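Local coordinates for protein SidF, inhibitor of growth family, member 3 (Legionella pneumophila subsp. pneumophila, PDB 4FYE) that acts as a phosphoinositide phosphatase, probably removing the 3-phosphate from phosphatidylinositol 3,4,5-trisphosphate, at residues P581-K586 with S594-F599; A664-M669 with L674-F679; M631-C636 with Q658-N663. The protein carries 1 engineered substitution. All blocks are in the same frame, centred on the assembly; numbering follows the deposited sequence.

Contact 1: residues P581-K586 with S594-F599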
ATOM      1  N   PRO A 581      31.205 -10.918  -8.827  1.00 91.73           N
ATOM      2  CA  PRO A 581      31.942 -12.179  -8.753  1.00 93.75           C
ATOM      3  C   PRO A 581      32.277 -12.543  -7.310  1.00 92.03           C
ATOM      4  O   PRO A 581      32.388 -13.737  -7.006  1.00 89.88           O
ATOM      5  CB  PRO A 581      33.229 -11.891  -9.553  1.00 99.45           C
ATOM      6  CG  PRO A 581      33.447 -10.419  -9.379  1.00 98.43           C
ATOM      7  CD  PRO A 581      32.046  -9.844  -9.399  1.00 97.75           C
ATOM      8  N   VAL A 582      32.427 -11.526  -6.443  1.00 88.25           N
ATOM      9  CA  VAL A 582      32.595 -11.748  -5.008  1.00 86.52           C
ATOM     10  C   VAL A 582      31.288 -12.228  -4.418  1.00 82.13           C
ATOM     11  O   VAL A 582      31.267 -13.098  -3.552  1.00 82.25           O
ATOM     12  CB  VAL A 582      33.088 -10.500  -4.234  1.00 86.08           C
ATOM     13  CG1 VAL A 582      33.093 -10.767  -2.721  1.00 82.86           C
ATOM     14  CG2 VAL A 582      34.492 -10.100  -4.682  1.00 83.87           C
ATOM     15  N   ILE A 583      30.187 -11.680  -4.891  1.00 82.56           N
ATOM     16  CA  ILE A 583      28.908 -12.047  -4.298  1.00 83.51           C
ATOM     17  C   ILE A 583      28.626 -13.537  -4.573  1.00 85.97           C
ATOM     18  O   ILE A 583      28.225 -14.307  -3.673  1.00 81.18           O
ATOM     19  CB  ILE A 583      27.778 -11.098  -4.785  1.00 82.62           C
ATOM     20  CG1 ILE A 583      27.947  -9.728  -4.104  1.00 80.95           C
ATOM     21  CG2 ILE A 583      26.395 -11.709  -4.548  1.00 71.89           C
ATOM     22  CD1 ILE A 583      27.067  -8.627  -4.654  1.00 75.71           C
ATOM     23  N   GLN A 584      28.885 -13.938  -5.814  1.00 87.85           N
ATOM     24  CA  GLN A 584      28.678 -15.311  -6.237  1.00 91.78           C
ATOM     25  C   GLN A 584      29.736 -16.294  -5.684  1.00100.01           C
ATOM     26  O   GLN A 584      29.632 -17.504  -5.893  1.00102.46           O
ATOM     27  CB  GLN A 584      28.639 -15.353  -7.756  1.00 91.95           C
ATOM     28  CG  GLN A 584      27.762 -14.260  -8.345  1.00 89.24           C
ATOM     29  CD  GLN A 584      27.409 -14.516  -9.792  1.00 91.75           C
ATOM     30  OE1 GLN A 584      27.600 -13.649 -10.646  1.00 94.23           O
ATOM     31  NE2 GLN A 584      26.888 -15.710 -10.082  1.00 90.60           N
ATOM     32  N   ASN A 585      30.742 -15.777  -4.978  1.00102.34           N
ATOM     33  CA  ASN A 585      31.786 -16.620  -4.358  1.00112.35           C
ATOM     34  C   ASN A 585      31.165 -17.555  -3.320  1.00112.68           C
ATOM     35  O   ASN A 585      30.630 -17.099  -2.297  1.00103.83           O
ATOM     36  CB  ASN A 585      32.901 -15.752  -3.722  1.00110.40           C
ATOM     37  CG  ASN A 585      34.102 -16.560  -3.241  1.00114.64           C
ATOM     38  OD1 ASN A 585      35.012 -16.883  -4.015  1.00111.34           O
ATOM     39  ND2 ASN A 585      34.133 -16.843  -1.943  1.00113.11           N
ATOM     40  N   LYS A 586      31.246 -18.859  -3.585  1.00116.61           N
ATOM     41  CA  LYS A 586      30.654 -19.862  -2.695  1.00118.04           C
ATOM     42  C   LYS A 586      31.193 -19.807  -1.237  1.00119.61           C
ATOM     43  O   LYS A 586      30.720 -20.547  -0.366  1.00120.49           O
ATOM     44  CB  LYS A 586      30.689 -21.278  -3.338  1.00121.47           C
ATOM     45  CG  LYS A 586      32.036 -22.010  -3.440  1.00126.00           C
ATOM     46  CD  LYS A 586      32.111 -23.210  -2.486  1.00123.04           C
ATOM     47  CE  LYS A 586      32.925 -24.365  -3.056  1.00123.74           C
ATOM     48  NZ  LYS A 586      34.394 -24.217  -2.851  1.00122.59           N
ATOM     49  N   SER A 594      25.484  -9.079   1.870  1.00 82.93           N
ATOM     50  CA  SER A 594      24.421  -8.097   2.069  1.00 78.71           C
ATOM     51  C   SER A 594      24.918  -6.714   1.977  1.00 81.31           C
ATOM     52  O   SER A 594      24.257  -5.862   1.412  1.00 89.59           O
ATOM     53  CB  SER A 594      23.823  -8.227   3.428  1.00 73.02           C
ATOM     54  OG  SER A 594      22.925  -9.278   3.335  1.00 71.66           O
ATOM     55  N   ARG A 595      26.074  -6.487   2.571  1.00 81.01           N
ATOM     56  CA  ARG A 595      26.688  -5.185   2.543  1.00 83.82           C
ATOM     57  C   ARG A 595      26.764  -4.786   1.082  1.00 77.98           C
ATOM     58  O   ARG A 595      26.438  -3.666   0.723  1.00 76.56           O
ATOM     59  CB  ARG A 595      28.114  -5.220   3.150  1.00 82.01           C
ATOM     60  CG  ARG A 595      28.200  -5.218   4.672  1.00 92.46           C
ATOM     61  CD  ARG A 595      29.546  -5.794   5.113  1.00100.45           C
ATOM     62  NE  ARG A 595      29.732  -5.968   6.554  1.00104.67           N
ATOM     63  CZ  ARG A 595      28.910  -6.640   7.369  1.00112.15           C
ATOM     64  NH1 ARG A 595      27.780  -7.179   6.914  1.00106.69           N
ATOM     65  NH2 ARG A 595      29.206  -6.754   8.662  1.00104.86           N
ATOM     66  N   LEU A 596      27.192  -5.717   0.240  1.00 75.88           N
ATOM     67  CA  LEU A 596      27.567  -5.352  -1.125  1.00 78.45           C
ATOM     68  C   LEU A 596      26.358  -5.077  -2.019  1.00 76.46           C
ATOM     69  O   LEU A 596      26.441  -4.296  -2.972  1.00 76.40           O
ATOM     70  CB  LEU A 596      28.456  -6.434  -1.731  1.00 80.59           C
ATOM     71  CG  LEU A 596      29.944  -6.351  -1.344  1.00 84.42           C
ATOM     72  CD1 LEU A 596      30.134  -6.054   0.130  1.00 83.62           C
ATOM     73  CD2 LEU A 596      30.712  -7.603  -1.731  1.00 85.64           C
ATOM     74  N   GLN A 597      25.247  -5.721  -1.686  1.00 72.52           N
ATOM     75  CA  GLN A 597      23.995  -5.596  -2.419  1.00 75.05           C
ATOM     76  C   GLN A 597      23.279  -4.356  -1.951  1.00 73.51           C
ATOM     77  O   GLN A 597      22.801  -3.569  -2.768  1.00 71.35           O
ATOM     78  CB  GLN A 597      23.123  -6.828  -2.189  1.00 71.90           C
ATOM     79  CG  GLN A 597      23.787  -8.137  -2.620  1.00 71.47           C
ATOM     80  CD  GLN A 597      23.032  -9.358  -2.132  1.00 74.13           C
ATOM     81  OE1 GLN A 597      22.477  -9.353  -1.027  1.00 72.06           O
ATOM     82  NE2 GLN A 597      22.981 -10.411  -2.964  1.00 76.04           N
ATOM     83  N   HIS A 598      23.220  -4.180  -0.633  1.00 77.13           N
ATOM     84  CA  HIS A 598      22.678  -2.954  -0.075  1.00 76.08           C
ATOM     85  C   HIS A 598      23.355  -1.772  -0.668  1.00 75.44           C
ATOM     86  O   HIS A 598      22.681  -0.890  -1.177  1.00 78.19           O
ATOM     87  CB  HIS A 598      22.812  -2.887   1.439  1.00 81.66           C
ATOM     88  CG  HIS A 598      22.379  -1.544   2.028  1.00 85.36           C
ATOM     89  ND1 HIS A 598      21.087  -1.114   2.002  1.00 73.33           N
ATOM     90  CD2 HIS A 598      23.126  -0.526   2.646  1.00 79.47           C
ATOM     91  CE1 HIS A 598      21.016   0.104   2.588  1.00 74.84           C
ATOM     92  NE2 HIS A 598      22.265   0.466   2.970  1.00 82.25           N
ATOM     93  N   PHE A 599      24.681  -1.724  -0.630  1.00 72.49           N
ATOM     94  CA  PHE A 599      25.376  -0.534  -1.165  1.00 75.06           C
ATOM     95  C   PHE A 599      25.051  -0.268  -2.643  1.00 71.98           C
ATOM     96  O   PHE A 599      24.678   0.844  -3.056  1.00 73.35           O
ATOM     97  CB  PHE A 599      26.906  -0.632  -0.989  1.00 77.58           C
ATOM     98  CG  PHE A 599      27.649   0.603  -1.438  1.00 79.11           C
ATOM     99  CD1 PHE A 599      27.977   0.792  -2.779  1.00 83.09           C
ATOM    100  CD2 PHE A 599      28.034   1.579  -0.521  1.00 83.59           C
ATOM    101  CE1 PHE A 599      28.676   1.920  -3.202  1.00 83.70           C
ATOM    102  CE2 PHE A 599      28.730   2.714  -0.937  1.00 85.62           C
ATOM    103  CZ  PHE A 599      29.046   2.884  -2.277  1.00 86.42           C
TER
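Ile583 and Leu596 meet at the turn end of an alpha-alpha hairpin, where the long helix 522-583 finishes and the chain turns back into helix 590-614. The contact is small and made by van der Waals touches: no hydrogen bond joins the two segments, and they bury 173 Å² in all. Ile583 contributes most of the contact. Its CG1 branch stands beside the backbone N (chi1 -73°) and its second torsion is extended (chi2 170°), which carries CD1 to helix 590-614. There CD1 touches two neighbouring side chains, 3.9 Å from Leu596 CB and equally 3.9 Å from Gln597 CG. Ile583 and Leu596 run past each other in opposite directions, and Ile583 CG1 also comes to 4.1 Å from Leu596 CB. A beta-branched residue suits this place because its second branch is used as well: CG2 approaches the amide end of Gln597.

Val582 adds a smaller touch. With CG1 anti to its N (chi1 174°), CG1 comes 4.1 Å from Leu596 CD2, the two side chains crossing at about a right angle. Leucine can face both, because its CB meets Ile583 while one methyl of its fork meets Val582. The hydrophobic line continues into the hairpin, where Leu596 also packs on Ile579, and Phe599 on Leu575.

Gln597 is the amphipathic member of the group. Its CB does not face the other helix, but the extended chain beyond CG brings its end closer, laying aliphatic carbon against Ile583 while the amide donates a hydrogen bond to the backbone O of Asp672. That polar tip therefore borders the apolar patch, with NE2 lying 4.0 Å from Ile583 CG2.

Contact 2: residues A664-M669 with L674-F679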
ATOM      1  N   ALA A 664      11.054  -6.497  -6.691  1.00 47.93           N
ATOM      2  CA  ALA A 664      11.738  -7.138  -5.527  1.00 44.03           C
ATOM      3  C   ALA A 664      12.012  -8.653  -5.768  1.00 49.61           C
ATOM      4  O   ALA A 664      13.120  -9.178  -5.466  1.00 47.62           O
ATOM      5  CB  ALA A 664      10.889  -6.962  -4.274  1.00 39.86           C
ATOM      6  N   LEU A 665      11.008  -9.362  -6.309  1.00 46.22           N
ATOM      7  CA  LEU A 665      11.179 -10.779  -6.521  1.00 47.22           C
ATOM      8  C   LEU A 665      12.178 -11.069  -7.661  1.00 50.11           C
ATOM      9  O   LEU A 665      13.013 -11.942  -7.578  1.00 46.04           O
ATOM     10  CB  LEU A 665       9.850 -11.422  -6.780  1.00 43.76           C
ATOM     11  CG  LEU A 665       8.974 -11.600  -5.531  1.00 42.52           C
ATOM     12  CD1 LEU A 665       7.636 -11.983  -6.090  1.00 36.14           C
ATOM     13  CD2 LEU A 665       9.470 -12.698  -4.563  1.00 40.46           C
ATOM     14  N   TRP A 666      12.082 -10.328  -8.734  1.00 48.25           N
ATOM     15  CA  TRP A 666      12.976 -10.537  -9.810  1.00 48.36           C
ATOM     16  C   TRP A 666      14.416 -10.347  -9.343  1.00 53.39           C
ATOM     17  O   TRP A 666      15.296 -11.136  -9.649  1.00 59.41           O
ATOM     18  CB  TRP A 666      12.614  -9.555 -10.917  1.00 47.94           C
ATOM     19  CG  TRP A 666      13.552  -9.685 -12.062  1.00 47.36           C
ATOM     20  CD1 TRP A 666      14.683  -8.924 -12.335  1.00 46.57           C
ATOM     21  CD2 TRP A 666      13.490 -10.687 -13.088  1.00 47.92           C
ATOM     22  NE1 TRP A 666      15.292  -9.341 -13.469  1.00 48.50           N
ATOM     23  CE2 TRP A 666      14.663 -10.454 -13.949  1.00 53.51           C
ATOM     24  CE3 TRP A 666      12.673 -11.783 -13.324  1.00 49.06           C
ATOM     25  CZ2 TRP A 666      14.941 -11.266 -15.060  1.00 53.38           C
ATOM     26  CZ3 TRP A 666      12.966 -12.602 -14.426  1.00 55.92           C
ATOM     27  CH2 TRP A 666      14.062 -12.343 -15.281  1.00 55.15           C
ATOM     28  N   THR A 667      14.676  -9.321  -8.556  1.00 54.23           N
ATOM     29  CA  THR A 667      16.056  -8.982  -8.177  1.00 51.77           C
ATOM     30  C   THR A 667      16.585  -9.929  -7.148  1.00 54.41           C
ATOM     31  O   THR A 667      17.729 -10.379  -7.223  1.00 57.09           O
ATOM     32  CB  THR A 667      16.091  -7.561  -7.614  1.00 49.02           C
ATOM     33  OG1 THR A 667      15.466  -6.703  -8.584  1.00 52.39           O
ATOM     34  CG2 THR A 667      17.511  -7.093  -7.378  1.00 51.64           C
ATOM     35  N   ALA A 668      15.763 -10.257  -6.165  1.00 51.08           N
ATOM     36  CA  ALA A 668      16.231 -11.215  -5.177  1.00 51.92           C
ATOM     37  C   ALA A 668      16.611 -12.579  -5.768  1.00 56.40           C
ATOM     38  O   ALA A 668      17.481 -13.244  -5.225  1.00 58.51           O
ATOM     39  CB  ALA A 668      15.220 -11.367  -4.072  1.00 48.14           C
ATOM     40  N   MET A 669      15.980 -13.007  -6.864  1.00 52.81           N
ATOM     41  CA  MET A 669      16.294 -14.317  -7.422  1.00 57.40           C
ATOM     42  C   MET A 669      17.410 -14.349  -8.523  1.00 61.63           C
ATOM     43  O   MET A 669      17.634 -15.393  -9.184  1.00 55.90           O
ATOM     44  CB  MET A 669      15.021 -14.911  -7.940  1.00 54.95           C
ATOM     45  CG  MET A 669      13.934 -14.979  -6.877  1.00 58.62           C
ATOM     46  SD  MET A 669      12.500 -15.710  -7.694  0.96 70.27           S
ATOM     47  CE  MET A 669      13.228 -17.226  -8.346  1.00 62.06           C
ATOM     48  N   LEU A 674      21.465  -8.328  -7.475  1.00 57.74           N
ATOM     49  CA  LEU A 674      21.696  -6.946  -7.907  1.00 58.54           C
ATOM     50  C   LEU A 674      20.704  -6.380  -8.936  1.00 59.55           C
ATOM     51  O   LEU A 674      20.303  -7.044  -9.911  1.00 62.94           O
ATOM     52  CB  LEU A 674      23.113  -6.813  -8.462  1.00 59.81           C
ATOM     53  CG  LEU A 674      24.304  -7.061  -7.515  1.00 63.57           C
ATOM     54  CD1 LEU A 674      25.565  -6.758  -8.328  1.00 65.17           C
ATOM     55  CD2 LEU A 674      24.269  -6.235  -6.233  1.00 58.20           C
ATOM     56  N   TYR A 675      20.339  -5.123  -8.751  1.00 58.61           N
ATOM     57  CA  TYR A 675      19.276  -4.556  -9.567  1.00 59.51           C
ATOM     58  C   TYR A 675      19.713  -4.183 -10.996  1.00 61.11           C
ATOM     59  O   TYR A 675      20.556  -3.316 -11.149  1.00 66.89           O
ATOM     60  CB  TYR A 675      18.672  -3.364  -8.835  1.00 55.44           C
ATOM     61  CG  TYR A 675      17.754  -2.540  -9.678  1.00 53.93           C
ATOM     62  CD1 TYR A 675      16.414  -2.939  -9.871  1.00 50.39           C
ATOM     63  CD2 TYR A 675      18.201  -1.358 -10.277  1.00 55.63           C
ATOM     64  CE1 TYR A 675      15.570  -2.192 -10.636  1.00 47.92           C
ATOM     65  CE2 TYR A 675      17.344  -0.601 -11.072  1.00 55.27           C
ATOM     66  CZ  TYR A 675      16.035  -1.029 -11.230  1.00 51.91           C
ATOM     67  OH  TYR A 675      15.166  -0.315 -11.999  1.00 51.64           O
ATOM     68  N   THR A 676      19.106  -4.808 -12.017  1.00 63.10           N
ATOM     69  CA  THR A 676      19.374  -4.526 -13.463  1.00 59.00           C
ATOM     70  C   THR A 676      18.367  -3.585 -14.149  1.00 60.24           C
ATOM     71  O   THR A 676      18.632  -3.058 -15.234  1.00 67.46           O
ATOM     72  CB  THR A 676      19.355  -5.815 -14.314  1.00 58.36           C
ATOM     73  OG1 THR A 676      18.026  -6.424 -14.330  1.00 52.47           O
ATOM     74  CG2 THR A 676      20.380  -6.788 -13.796  1.00 55.85           C
ATOM     75  N   GLY A 677      17.209  -3.368 -13.540  1.00 56.39           N
ATOM     76  CA  GLY A 677      16.146  -2.634 -14.241  1.00 55.15           C
ATOM     77  C   GLY A 677      15.334  -3.465 -15.245  1.00 54.79           C
ATOM     78  O   GLY A 677      14.318  -3.004 -15.782  1.00 53.59           O
ATOM     79  N   GLU A 678      15.748  -4.695 -15.503  1.00 55.06           N
ATOM     80  CA  GLU A 678      15.034  -5.514 -16.472  1.00 59.92           C
ATOM     81  C   GLU A 678      13.515  -5.588 -16.251  1.00 58.12           C
ATOM     82  O   GLU A 678      12.747  -5.432 -17.202  1.00 54.97           O
ATOM     83  CB  GLU A 678      15.597  -6.923 -16.501  1.00 68.75           C
ATOM     84  CG  GLU A 678      15.635  -7.552 -17.899  1.00 72.42           C
ATOM     85  CD  GLU A 678      16.782  -8.540 -18.045  1.00 86.11           C
ATOM     86  OE1 GLU A 678      17.470  -8.834 -17.018  1.00 76.27           O
ATOM     87  OE2 GLU A 678      16.991  -9.017 -19.195  1.00 97.06           O
ATOM     88  N   PHE A 679      13.102  -5.814 -14.999  1.00 56.21           N
ATOM     89  CA  PHE A 679      11.716  -6.027 -14.673  1.00 48.52           C
ATOM     90  C   PHE A 679      10.968  -4.765 -15.025  1.00 50.61           C
ATOM     91  O   PHE A 679       9.822  -4.812 -15.415  1.00 48.42           O
ATOM     92  CB  PHE A 679      11.481  -6.384 -13.197  1.00 46.25           C
ATOM     93  CG  PHE A 679      10.069  -6.765 -12.922  1.00 44.18           C
ATOM     94  CD1 PHE A 679       9.149  -5.820 -12.572  1.00 43.71           C
ATOM     95  CD2 PHE A 679       9.647  -8.040 -13.131  1.00 45.12           C
ATOM     96  CE1 PHE A 679       7.832  -6.141 -12.364  1.00 41.78           C
ATOM     97  CE2 PHE A 679       8.333  -8.370 -12.959  1.00 44.67           C
ATOM     98  CZ  PHE A 679       7.419  -7.408 -12.584  1.00 46.13           C
TER
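Trp666 and Phe679 both turn CG anti to the backbone N (chi1 178° and -173°), which brings the base of the indole against the base of the phenyl side chain, the two crossing at a slant where the last turn of helix 652-668 meets the returning chain at the start of helix 678-681. Trp666 CB lies 4.0 Å from Phe679 CD2, and Trp666 CG lies 4.1 Å from Phe679 CB. Further along the indole, NE1 comes within 3.9 Å of Glu678 CB; the carboxylate beyond is steeply turned against the ring, their planes 78° apart. Thr676 OG1 stands at the indole edge, near its plane.

At the next residue, Thr667 divides its two branches. Its methyl CG2 presses on the loop backbone, 3.6 Å from Leu674 C, while OG1, hydrogen-bonded to Asn663 O, faces the edge of the Tyr675 ring. Over a face of that ring sits Gly677 N, 3.4 Å above the plane; at the backbone angles of Gly677 (positive phi) a CB would be jammed against the carbonyl O of Thr676, so a glycine belongs here.

Glu678 N donates to Thr676 OG1 (3.1 Å). This is an ST turn, here leading through Gly677, the N-cap residue, into the short helix 678-681 that folds back on helix 652-668.

Contact 3: residues M631-C636 with Q658-N663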
ATOM      1  N   MET A 631      11.753   5.051  -6.345  1.00 46.59           N
ATOM      2  CA  MET A 631      11.797   5.714  -5.037  1.00 48.73           C
ATOM      3  C   MET A 631      11.217   4.807  -3.947  1.00 48.47           C
ATOM      4  O   MET A 631      11.747   4.758  -2.828  1.00 50.29           O
ATOM      5  CB  MET A 631      11.104   7.073  -5.098  1.00 48.67           C
ATOM      6  CG  MET A 631      11.734   8.011  -6.103  1.00 49.81           C
ATOM      7  SD  MET A 631      13.420   8.279  -5.525  1.00 64.71           S
ATOM      8  CE  MET A 631      13.296   9.870  -4.762  1.00 62.13           C
ATOM      9  N   ALA A 632      10.195   4.001  -4.269  1.00 48.45           N
ATOM     10  CA  ALA A 632       9.630   3.170  -3.174  1.00 42.99           C
ATOM     11  C   ALA A 632      10.645   2.110  -2.872  1.00 45.16           C
ATOM     12  O   ALA A 632      10.920   1.800  -1.726  1.00 47.89           O
ATOM     13  CB  ALA A 632       8.324   2.559  -3.561  1.00 41.38           C
ATOM     14  N   SER A 633      11.253   1.565  -3.909  1.00 48.62           N
ATOM     15  CA  SER A 633      12.281   0.543  -3.687  1.00 49.37           C
ATOM     16  C   SER A 633      13.458   1.094  -2.855  1.00 54.08           C
ATOM     17  O   SER A 633      14.023   0.386  -1.988  1.00 50.94           O
ATOM     18  CB  SER A 633      12.746   0.038  -5.039  1.00 47.50           C
ATOM     19  OG  SER A 633      11.582  -0.464  -5.709  1.00 42.81           O
ATOM     20  N   LEU A 634      13.768   2.371  -3.062  1.00 50.15           N
ATOM     21  CA  LEU A 634      14.901   2.992  -2.394  1.00 49.97           C
ATOM     22  C   LEU A 634      14.614   3.157  -0.918  1.00 48.60           C
ATOM     23  O   LEU A 634      15.529   3.043  -0.050  1.00 49.76           O
ATOM     24  CB  LEU A 634      15.101   4.376  -2.943  1.00 51.64           C
ATOM     25  CG  LEU A 634      16.486   4.974  -3.121  1.00 55.78           C
ATOM     26  CD1 LEU A 634      16.280   6.477  -3.098  1.00 55.51           C
ATOM     27  CD2 LEU A 634      17.513   4.508  -2.107  1.00 53.47           C
ATOM     28  N   SER A 635      13.363   3.478  -0.632  1.00 45.03           N
ATOM     29  CA  SER A 635      12.996   3.639   0.740  1.00 46.54           C
ATOM     30  C   SER A 635      12.948   2.272   1.408  1.00 47.66           C
ATOM     31  O   SER A 635      13.359   2.145   2.555  1.00 51.57           O
ATOM     32  CB  SER A 635      11.692   4.348   0.858  1.00 50.43           C
ATOM     33  OG  SER A 635      10.656   3.395   0.678  1.00 59.87           O
ATOM     34  N   CYS A 636      12.504   1.225   0.713  1.00 47.08           N
ATOM     35  CA  CYS A 636      12.724  -0.113   1.296  1.00 47.80           C
ATOM     36  C   CYS A 636      14.231  -0.362   1.534  1.00 48.42           C
ATOM     37  O   CYS A 636      14.603  -1.000   2.488  1.00 49.74           O
ATOM     38  CB  CYS A 636      12.069  -1.239   0.453  1.00 39.99           C
ATOM     39  SG  CYS A 636      10.317  -0.980   0.360  0.52 33.59           S
ATOM     40  N   GLN A 658       2.355  -3.820  -7.599  1.00 35.35           N
ATOM     41  CA  GLN A 658       2.736  -4.890  -8.521  1.00 34.31           C
ATOM     42  C   GLN A 658       4.130  -4.623  -9.093  1.00 38.84           C
ATOM     43  O   GLN A 658       4.945  -5.530  -9.235  1.00 41.33           O
ATOM     44  CB  GLN A 658       1.736  -4.958  -9.710  1.00 37.16           C
ATOM     45  CG  GLN A 658       2.245  -5.775 -10.921  1.00 38.34           C
ATOM     46  CD  GLN A 658       1.254  -5.941 -12.151  1.00 42.10           C
ATOM     47  OE1 GLN A 658       1.652  -6.507 -13.202  1.00 52.07           O
ATOM     48  NE2 GLN A 658       0.038  -5.451 -12.052  1.00 33.57           N
ATOM     49  N   LYS A 659       4.393  -3.386  -9.492  1.00 37.06           N
ATOM     50  CA  LYS A 659       5.722  -3.009  -9.969  1.00 38.93           C
ATOM     51  C   LYS A 659       6.774  -3.210  -8.859  1.00 41.27           C
ATOM     52  O   LYS A 659       7.870  -3.734  -9.098  1.00 47.50           O
ATOM     53  CB  LYS A 659       5.640  -1.543 -10.422  1.00 42.19           C
ATOM     54  CG  LYS A 659       5.843  -1.287 -11.899  1.00 44.97           C
ATOM     55  CD  LYS A 659       4.803  -1.849 -12.803  1.00 46.55           C
ATOM     56  CE  LYS A 659       5.071  -1.501 -14.281  1.00 47.95           C
ATOM     57  NZ  LYS A 659       5.807  -2.536 -15.122  1.00 50.52           N
ATOM     58  N   ILE A 660       6.463  -2.868  -7.612  1.00 39.01           N
ATOM     59  CA  ILE A 660       7.517  -2.925  -6.580  1.00 34.66           C
ATOM     60  C   ILE A 660       7.733  -4.367  -6.177  1.00 36.03           C
ATOM     61  O   ILE A 660       8.879  -4.789  -6.006  1.00 37.19           O
ATOM     62  CB  ILE A 660       7.080  -2.142  -5.332  1.00 35.70           C
ATOM     63  CG1 ILE A 660       7.052  -0.657  -5.656  1.00 37.01           C
ATOM     64  CG2 ILE A 660       7.997  -2.413  -4.163  1.00 36.87           C
ATOM     65  CD1 ILE A 660       6.039   0.091  -4.821  1.00 35.65           C
ATOM     66  N   VAL A 661       6.645  -5.142  -6.006  1.00 37.22           N
ATOM     67  CA  VAL A 661       6.820  -6.486  -5.508  1.00 38.50           C
ATOM     68  C   VAL A 661       7.496  -7.270  -6.622  1.00 38.80           C
ATOM     69  O   VAL A 661       8.383  -8.051  -6.349  1.00 39.45           O
ATOM     70  CB  VAL A 661       5.509  -7.227  -5.131  1.00 42.75           C
ATOM     71  CG1 VAL A 661       5.814  -8.344  -4.190  1.00 45.02           C
ATOM     72  CG2 VAL A 661       4.587  -6.342  -4.384  1.00 52.19           C
ATOM     73  N   GLY A 662       7.100  -7.047  -7.880  1.00 35.93           N
ATOM     74  CA  GLY A 662       7.622  -7.860  -8.984  1.00 38.38           C
ATOM     75  C   GLY A 662       9.116  -7.555  -9.111  1.00 48.80           C
ATOM     76  O   GLY A 662       9.952  -8.430  -9.372  1.00 55.55           O
ATOM     77  N   ASN A 663       9.477  -6.299  -8.899  1.00 47.60           N
ATOM     78  CA  ASN A 663      10.849  -5.941  -9.030  1.00 49.02           C
ATOM     79  C   ASN A 663      11.644  -6.489  -7.891  1.00 50.83           C
ATOM     80  O   ASN A 663      12.804  -6.883  -8.088  1.00 52.36           O
ATOM     81  CB  ASN A 663      11.046  -4.418  -9.097  1.00 50.30           C
ATOM     82  CG  ASN A 663      12.502  -4.056  -9.043  1.00 52.06           C
ATOM     83  OD1 ASN A 663      13.204  -4.104 -10.056  1.00 53.44           O
ATOM     84  ND2 ASN A 663      12.993  -3.800  -7.843  1.00 55.46           N
TER
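Ile660 and Ala632 form the apolar centre of a buried helix crossing between segments 631-636 and 658-663. From CB, which faces the opposite helix, the Ile660 side chain divides. The CG2 branch, anti to the backbone N, comes to 4.4 Å from Ser633 OG, a loose approach. The longer branch stands beside the backbone N (chi1 -69°), and its CG1 reaches 4.0 Å from Ala632 CB. At the tip, CD1 closes on that same methyl, 3.6 Å away. A single methyl is thus met by two successive carbons of one branch, and the small alanine lets the isoleucine tip come close to the helix.

Ser633 and Asn663 lie next to this apolar pair. Ser633 OG and Asn663 ND2 are 4.2 Å apart, and each has its polar partner on another residue: the serine hydroxyl bonds to Thr629 O on its own helix, and the asparagine amide to Tyr605 OH. Both residues are buried, and these bonds give Ser633 OG and Asn663 ND2 partners without linking the segments directly.

The carbonyl O of Ala632 accepts from both Cys636 N and Ser635 OG. The hydroxyl bond, 2.9 Å from Ser635 OG to Ala632 O, arrives 19° off the carbonyl plane, and keeps the buried hydroxyl paired within its own helix.

The two axes approach to 10.2 Å, with N-to-C directions 53° apart. Strand 641-645, an outermost strand of the four-stranded mixed sheet, lies between the helices in sequence and touches both, with Asn642 touching Ala632 and Lys644 touching Ile660, while helices 438-458 and 590-614 also pack on helix 626-637, through Met631 and Leu634.

Overall arrangement
Along the chain, contact 1 closes first, then contact 3, then contact 2, so the three follow in series through the C-terminal part of the phosphatase domain. Contacts 2 and 3 share helix 652-668 and have centres about 10 Å apart; Phe679 CZ packs 3.6 Å from Gly662 CA, joining them directly. Contacts 1 and 2, with centres about 14 Å apart, meet through Leu674, whose CD2 lies 4.0 Å from Ile583 CD1. Contacts 1 and 3 do not touch, their nearest atoms being about 7 Å apart. The loop 674-677 and the start of helix 678-681 therefore bridge the outlying helical hairpin to the more central helix crossing beside strand 641-645.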